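Cell wall surface anchor family protein (Streptococcus agalactiae serogroup V, PDB 3TXA) is the adhesive tip pilin of Group B Streptococcus pili, with vWFA and IgG-like folds, and probably mediates attachment to the host. Local coordinates at residues A[595-600]-A[622-627]; A[158-163]-A[616-621]. All coordinates share one frame; numbering follows the deposited sequence.

Interaction 1. Residues A[595-600]-A[622-627]; sequences GILKDV and QKVVLT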
ATOM      1  N   GLY A 595      -5.523 -27.226  -7.615  1.00 56.05           N
ATOM      2  CA  GLY A 595      -4.844 -25.923  -7.590  1.00 55.39           C
ATOM      3  C   GLY A 595      -4.229 -25.514  -8.912  1.00 55.32           C
ATOM      4  O   GLY A 595      -4.761 -25.801  -9.993  1.00 56.51           O
ATOM      5  N   ILE A 596      -3.133 -24.780  -8.803  1.00 54.81           N
ATOM      6  CA  ILE A 596      -2.156 -24.520  -9.841  1.00 54.03           C
ATOM      7  C   ILE A 596      -2.138 -25.565 -11.002  1.00 53.64           C
ATOM      8  O   ILE A 596      -1.824 -25.213 -12.143  1.00 54.00           O
ATOM      9  CB  ILE A 596      -0.806 -24.540  -9.108  1.00 54.34           C
ATOM     10  CG1 ILE A 596       0.002 -23.286  -9.264  1.00 55.05           C
ATOM     11  CG2 ILE A 596       0.058 -25.681  -9.521  1.00 54.58           C
ATOM     12  CD1 ILE A 596       1.515 -23.624  -9.009  1.00 54.11           C
ATOM     13  N   LEU A 597      -2.463 -26.838 -10.724  1.00 52.87           N
ATOM     14  CA  LEU A 597      -2.350 -27.907 -11.733  1.00 51.63           C
ATOM     15  C   LEU A 597      -3.652 -28.433 -12.294  1.00 51.69           C
ATOM     16  O   LEU A 597      -3.622 -29.378 -13.068  1.00 51.22           O
ATOM     17  CB  LEU A 597      -1.564 -29.088 -11.216  1.00 51.07           C
ATOM     18  CG  LEU A 597      -0.071 -28.951 -10.982  1.00 51.19           C
ATOM     19  CD1 LEU A 597       0.467 -30.278 -10.407  1.00 51.67           C
ATOM     20  CD2 LEU A 597       0.696 -28.556 -12.234  1.00 49.25           C
ATOM     21  N   LYS A 598      -4.784 -27.844 -11.900  1.00 52.03           N
ATOM     22  CA  LYS A 598      -6.104 -28.100 -12.530  1.00 52.61           C
ATOM     23  C   LYS A 598      -6.039 -28.051 -14.085  1.00 51.96           C
ATOM     24  O   LYS A 598      -5.645 -27.038 -14.676  1.00 51.70           O
ATOM     25  CB  LYS A 598      -7.109 -27.054 -12.030  1.00 53.01           C
ATOM     26  CG  LYS A 598      -8.443 -27.610 -11.632  1.00 56.37           C
ATOM     27  CD  LYS A 598      -9.528 -27.468 -12.729  1.00 61.75           C
ATOM     28  CE  LYS A 598     -10.957 -27.715 -12.154  1.00 64.23           C
ATOM     29  NZ  LYS A 598     -11.476 -29.117 -12.450  1.00 65.05           N
ATOM     30  N   ASP A 599      -6.400 -29.158 -14.726  1.00 51.50           N
ATOM     31  CA  ASP A 599      -6.346 -29.321 -16.196  1.00 51.01           C
ATOM     32  C   ASP A 599      -4.954 -29.263 -16.864  1.00 49.48           C
ATOM     33  O   ASP A 599      -4.842 -29.380 -18.084  1.00 49.89           O
ATOM     34  CB  ASP A 599      -7.331 -28.382 -16.908  1.00 52.05           C
ATOM     35  CG  ASP A 599      -8.752 -28.494 -16.363  1.00 54.72           C
ATOM     36  OD1 ASP A 599      -9.408 -29.566 -16.518  1.00 55.56           O
ATOM     37  OD2 ASP A 599      -9.208 -27.474 -15.791  1.00 58.51           O
ATOM     38  N   VAL A 600      -3.896 -29.105 -16.087  1.00 47.57           N
ATOM     39  CA  VAL A 600      -2.563 -29.289 -16.632  1.00 46.11           C
ATOM     40  C   VAL A 600      -2.399 -30.762 -17.013  1.00 46.02           C
ATOM     41  O   VAL A 600      -2.976 -31.620 -16.343  1.00 46.50           O
ATOM     42  CB  VAL A 600      -1.506 -28.874 -15.622  1.00 45.28           C
ATOM     43  CG1 VAL A 600      -0.109 -29.091 -16.176  1.00 44.88           C
ATOM     44  CG2 VAL A 600      -1.686 -27.446 -15.290  1.00 43.75           C
ATOM     45  N   GLN A 622       3.609 -18.796  -8.288  1.00 54.60           N
ATOM     46  CA  GLN A 622       3.051 -20.103  -8.599  1.00 52.62           C
ATOM     47  C   GLN A 622       4.118 -20.791  -9.452  1.00 52.87           C
ATOM     48  O   GLN A 622       4.661 -20.198 -10.397  1.00 53.17           O
ATOM     49  CB  GLN A 622       1.694 -19.974  -9.266  1.00 51.60           C
ATOM     50  CG  GLN A 622       0.664 -19.264  -8.386  1.00 49.26           C
ATOM     51  CD  GLN A 622      -0.748 -19.255  -8.986  1.00 48.26           C
ATOM     52  OE1 GLN A 622      -0.919 -19.123 -10.196  1.00 50.93           O
ATOM     53  NE2 GLN A 622      -1.762 -19.402  -8.142  1.00 43.95           N
ATOM     54  N   LYS A 623       4.487 -22.007  -9.041  1.00 52.44           N
ATOM     55  CA  LYS A 623       5.663 -22.714  -9.575  1.00 51.35           C
ATOM     56  C   LYS A 623       5.297 -24.179  -9.743  1.00 50.84           C
ATOM     57  O   LYS A 623       4.560 -24.744  -8.926  1.00 50.54           O
ATOM     58  CB  LYS A 623       6.860 -22.577  -8.628  1.00 50.89           C
ATOM     59  CG  LYS A 623       8.177 -22.985  -9.214  1.00 51.05           C
ATOM     60  CD  LYS A 623       9.205 -23.280  -8.123  1.00 55.40           C
ATOM     61  CE  LYS A 623      10.677 -23.290  -8.654  1.00 58.82           C
ATOM     62  NZ  LYS A 623      11.666 -24.004  -7.727  1.00 58.74           N
ATOM     63  N   VAL A 624       5.804 -24.786 -10.814  1.00 49.99           N
ATOM     64  CA  VAL A 624       5.545 -26.195 -11.086  1.00 49.03           C
ATOM     65  C   VAL A 624       6.876 -26.899 -11.321  1.00 48.90           C
ATOM     66  O   VAL A 624       7.817 -26.309 -11.885  1.00 48.82           O
ATOM     67  CB  VAL A 624       4.638 -26.379 -12.308  1.00 48.97           C
ATOM     68  CG1 VAL A 624       3.240 -25.837 -12.027  1.00 47.19           C
ATOM     69  CG2 VAL A 624       5.273 -25.722 -13.541  1.00 49.74           C
ATOM     70  N   VAL A 625       6.975 -28.147 -10.880  1.00 47.95           N
ATOM     71  CA  VAL A 625       8.247 -28.812 -10.971  1.00 47.70           C
ATOM     72  C   VAL A 625       8.013 -30.137 -11.619  1.00 47.61           C
ATOM     73  O   VAL A 625       7.168 -30.907 -11.148  1.00 48.34           O
ATOM     74  CB  VAL A 625       8.888 -29.029  -9.566  1.00 48.41           C
ATOM     75  CG1 VAL A 625      10.330 -29.612  -9.695  1.00 47.55           C
ATOM     76  CG2 VAL A 625       8.876 -27.741  -8.745  1.00 47.46           C
ATOM     77  N   LEU A 626       8.741 -30.391 -12.706  1.00 47.04           N
ATOM     78  CA  LEU A 626       8.655 -31.649 -13.439  1.00 46.37           C
ATOM     79  C   LEU A 626       9.952 -32.380 -13.232  1.00 46.94           C
ATOM     80  O   LEU A 626      11.020 -31.808 -13.501  1.00 47.55           O
ATOM     81  CB  LEU A 626       8.465 -31.422 -14.941  1.00 45.46           C
ATOM     82  CG  LEU A 626       8.400 -32.687 -15.796  1.00 43.50           C
ATOM     83  CD1 LEU A 626       7.069 -33.372 -15.641  1.00 40.48           C
ATOM     84  CD2 LEU A 626       8.653 -32.384 -17.240  1.00 42.62           C
ATOM     85  N   THR A 627       9.875 -33.620 -12.737  1.00 47.26           N
ATOM     86  CA  THR A 627      11.039 -34.524 -12.747  1.00 47.87           C
ATOM     87  C   THR A 627      10.730 -35.758 -13.590  1.00 47.93           C
ATOM     88  O   THR A 627       9.575 -36.252 -13.608  1.00 47.63           O
ATOM     89  CB  THR A 627      11.516 -34.962 -11.305  1.00 47.78           C
ATOM     90  OG1 THR A 627      10.498 -35.733 -10.665  1.00 49.79           O
ATOM     91  CG2 THR A 627      11.787 -33.788 -10.419  1.00 47.59           C
TER
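Ile596 and Leu597 lay their aliphatic branches against residues 622-624, where the chain enters strand 623-632. Ile596 is the packed centre, lying between Gln622 and Val624. Its CG1 slides past Gln622 CB, 3.7 Å away, the two side chains running in opposite directions, and its CD1 lies over the Lys623 peptide, nearest that residue's backbone O and N. On the other flank Val624 CG1 is 4.1 Å from Ile596 CG2 and 3.7 Å from Leu597 CD2, so a single methyl touches two neighbouring loop residues. The first torsion of Val624 (chi1 -67°) sets CG1 anti to the carbonyl carbon, on the loop side. Branched hydrocarbon suits this spot, where no hydrogen bond joins the segments. The looser, solvent side is the amide end of the partly exposed Gln622: CB and CG supply apolar surface to Ile596, while OE1 accepts a hydrogen bond from Gly619 N. After Leu597 the loop turns away into solvent. Around this contact, Leu597 also meets Leu573 of strand 571-575, Ile596 and Val624 both touch Leu618 of strand 610-618, and strand 623-632 pairs with strand 153-168 in the Ig-like domain.

Interaction 2. Residues A[158-163]-A[616-621]; sequences LTVEGK and LNLGSG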
ATOM      1  N   LEU A 158      12.755 -29.847 -14.100  1.00 56.64           N
ATOM      2  CA  LEU A 158      12.344 -28.716 -14.905  1.00 56.19           C
ATOM      3  C   LEU A 158      11.344 -27.925 -14.075  1.00 56.00           C
ATOM      4  O   LEU A 158      10.454 -28.516 -13.457  1.00 55.97           O
ATOM      5  CB  LEU A 158      11.674 -29.229 -16.174  1.00 56.22           C
ATOM      6  CG  LEU A 158      11.819 -28.416 -17.447  1.00 56.59           C
ATOM      7  CD1 LEU A 158      12.576 -29.217 -18.497  1.00 58.46           C
ATOM      8  CD2 LEU A 158      10.472 -28.098 -17.969  1.00 56.50           C
ATOM      9  N   THR A 159      11.482 -26.600 -14.048  1.00 55.85           N
ATOM     10  CA  THR A 159      10.624 -25.734 -13.211  1.00 55.56           C
ATOM     11  C   THR A 159      10.236 -24.475 -13.974  1.00 55.96           C
ATOM     12  O   THR A 159      11.007 -23.980 -14.807  1.00 55.43           O
ATOM     13  CB  THR A 159      11.329 -25.254 -11.917  1.00 55.72           C
ATOM     14  OG1 THR A 159      12.371 -24.333 -12.258  1.00 54.61           O
ATOM     15  CG2 THR A 159      11.936 -26.428 -11.105  1.00 55.96           C
ATOM     16  N   VAL A 160       9.042 -23.964 -13.676  1.00 56.23           N
ATOM     17  CA  VAL A 160       8.487 -22.779 -14.320  1.00 56.43           C
ATOM     18  C   VAL A 160       7.744 -21.986 -13.254  1.00 56.71           C
ATOM     19  O   VAL A 160       6.849 -22.520 -12.591  1.00 56.36           O
ATOM     20  CB  VAL A 160       7.501 -23.156 -15.478  1.00 56.81           C
ATOM     21  CG1 VAL A 160       6.948 -21.908 -16.178  1.00 55.92           C
ATOM     22  CG2 VAL A 160       8.169 -24.085 -16.498  1.00 57.22           C
ATOM     23  N   GLU A 161       8.123 -20.722 -13.082  1.00 57.45           N
ATOM     24  CA  GLU A 161       7.442 -19.837 -12.137  1.00 58.60           C
ATOM     25  C   GLU A 161       7.023 -18.589 -12.887  1.00 58.82           C
ATOM     26  O   GLU A 161       7.790 -18.066 -13.703  1.00 58.72           O
ATOM     27  CB  GLU A 161       8.366 -19.482 -10.974  1.00 58.89           C
ATOM     28  CG  GLU A 161       7.694 -18.765  -9.798  1.00 62.07           C
ATOM     29  CD  GLU A 161       8.701 -18.393  -8.690  1.00 68.03           C
ATOM     30  OE1 GLU A 161       9.836 -18.961  -8.697  1.00 69.38           O
ATOM     31  OE2 GLU A 161       8.363 -17.539  -7.820  1.00 69.55           O
ATOM     32  N   GLY A 162       5.816 -18.116 -12.607  1.00 58.99           N
ATOM     33  CA  GLY A 162       5.248 -17.001 -13.343  1.00 60.16           C
ATOM     34  C   GLY A 162       5.125 -15.712 -12.548  1.00 60.93           C
ATOM     35  O   GLY A 162       5.507 -15.654 -11.370  1.00 61.48           O
ATOM     36  N   LYS A 163       4.581 -14.680 -13.199  1.00 61.09           N
ATOM     37  CA  LYS A 163       4.460 -13.338 -12.624  1.00 61.19           C
ATOM     38  C   LYS A 163       3.010 -12.854 -12.671  1.00 61.41           C
ATOM     39  O   LYS A 163       2.142 -13.492 -13.295  1.00 61.79           O
ATOM     40  CB  LYS A 163       5.376 -12.360 -13.360  1.00 60.64           C
ATOM     41  CG  LYS A 163       6.851 -12.654 -13.213  1.00 61.29           C
ATOM     42  CD  LYS A 163       7.714 -11.785 -14.099  1.00 61.78           C
ATOM     43  CE  LYS A 163       9.187 -11.881 -13.692  1.00 63.48           C
ATOM     44  NZ  LYS A 163      10.165 -11.219 -14.639  1.00 64.09           N
ATOM     45  N   LEU A 616      -0.466 -24.615 -18.805  1.00 48.35           N
ATOM     46  CA  LEU A 616      -0.032 -23.980 -17.584  1.00 49.74           C
ATOM     47  C   LEU A 616      -0.748 -22.643 -17.429  1.00 51.36           C
ATOM     48  O   LEU A 616      -0.939 -21.931 -18.407  1.00 51.83           O
ATOM     49  CB  LEU A 616       1.488 -23.829 -17.555  1.00 48.94           C
ATOM     50  CG  LEU A 616       2.272 -25.137 -17.382  1.00 48.56           C
ATOM     51  CD1 LEU A 616       3.727 -24.943 -17.593  1.00 48.27           C
ATOM     52  CD2 LEU A 616       2.056 -25.765 -16.022  1.00 46.98           C
ATOM     53  N   ASN A 617      -1.198 -22.343 -16.211  1.00 52.90           N
ATOM     54  CA  ASN A 617      -1.713 -21.021 -15.858  1.00 53.97           C
ATOM     55  C   ASN A 617      -1.078 -20.584 -14.568  1.00 54.01           C
ATOM     56  O   ASN A 617      -1.558 -20.928 -13.484  1.00 54.71           O
ATOM     57  CB  ASN A 617      -3.213 -21.058 -15.676  1.00 54.63           C
ATOM     58  CG  ASN A 617      -3.926 -21.387 -16.938  1.00 58.06           C
ATOM     59  OD1 ASN A 617      -4.158 -20.512 -17.789  1.00 63.62           O
ATOM     60  ND2 ASN A 617      -4.293 -22.650 -17.084  1.00 60.26           N
ATOM     61  N   LEU A 618       0.012 -19.845 -14.670  1.00 53.59           N
ATOM     62  CA  LEU A 618       0.770 -19.535 -13.491  1.00 53.78           C
ATOM     63  C   LEU A 618       0.873 -18.049 -13.279  1.00 55.04           C
ATOM     64  O   LEU A 618       1.445 -17.337 -14.121  1.00 54.90           O
ATOM     65  CB  LEU A 618       2.167 -20.137 -13.577  1.00 53.37           C
ATOM     66  CG  LEU A 618       2.276 -21.647 -13.676  1.00 51.56           C
ATOM     67  CD1 LEU A 618       3.712 -22.014 -13.911  1.00 49.93           C
ATOM     68  CD2 LEU A 618       1.700 -22.322 -12.456  1.00 48.15           C
ATOM     69  N   GLY A 619       0.330 -17.598 -12.138  1.00 56.02           N
ATOM     70  CA  GLY A 619       0.482 -16.221 -11.651  1.00 56.68           C
ATOM     71  C   GLY A 619       1.771 -15.904 -10.883  1.00 57.24           C
ATOM     72  O   GLY A 619       2.869 -16.365 -11.234  1.00 57.15           O
ATOM     73  N   SER A 620       1.632 -15.084  -9.841  1.00 57.50           N
ATOM     74  CA  SER A 620       2.776 -14.638  -9.039  1.00 57.08           C
ATOM     75  C   SER A 620       3.058 -15.654  -7.951  1.00 56.27           C
ATOM     76  O   SER A 620       2.163 -16.008  -7.191  1.00 55.45           O
ATOM     77  CB  SER A 620       2.466 -13.298  -8.374  1.00 57.31           C
ATOM     78  OG  SER A 620       3.640 -12.773  -7.789  1.00 58.49           O
ATOM     79  N   GLY A 621       4.303 -16.108  -7.874  1.00 55.78           N
ATOM     80  CA  GLY A 621       4.674 -17.116  -6.887  1.00 55.76           C
ATOM     81  C   GLY A 621       3.930 -18.438  -7.044  1.00 55.42           C
ATOM     82  O   GLY A 621       3.628 -19.114  -6.057  1.00 56.05           O
TER
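Val160 and Leu618 make the apolar part of this contact, their side chains crossing at about a right angle with Val160 CG1 4.0 Å from Leu618 CD1. In Val160 the first torsion (chi1 -178°) carries CG1 anti to the backbone N, while Leu618 CD1 also rests near Val160 O, at 3.4 Å. Both are buried, which suits short branched hydrocarbons facing each other between two sheets; Ile543 and Phe664 add to the cover of Val160, and Ile596 to that of Leu618.

Beyond this pair the meeting is mainly one of backbones. Gly162 CA lies 3.9 Å from Leu618 O, an approach that a residue without a side chain permits. Gly619 CA offers a CA-H...O contact to Lys163 O at 3.6 Å, with 133° at the hydrogen.

One charged side chain approaches at the exposed border: extended Glu161 brings OE2 to 3.8 Å from CA of Gly621, which has positive phi, while its OE1 makes a long, weak ion pair with Arg131.

The other polar groups find their bonds with third parties. Lys163 N donates to Ser542 OG, and Gly619 N to Gln622 OE1. The Lys163 side chain leaves the contact, its NZ forming a salt bridge with Glu133 and a hydrogen bond to Ile134 O beside a cation-pi contact with Trp138.

No hydrogen bond crosses between the segments, whose touching parts run 77° apart. The chemistry is thus that of a place where two sheets of the sandwich meet: strand 153-168 is met by a glycine-rich turn through hydrophobic and close backbone packing, not by strand pairing.

How the interactions relate
Both interactions belong to the Ig-like sandwich, and the two meet around Leu618. Strands 623-632 and 153-168 are antiparallel neighbours in one sheet, and Val624 N probably bonds to Val160 O (3.1 Å), tying the two contacts by the backbone pairing that each lacks internally. Interaction 1 joins residues close in sequence and is carried by side chains, with one methyl laid on the backbone of Lys623; it is partly buried, with no exposed residue among those that touch. Interaction 2 joins residues 453 apart and adds glycine-rich backbone packing to its aliphatic pair, running from buried Val160 and Leu618 to exposed Ser620 and Gly621.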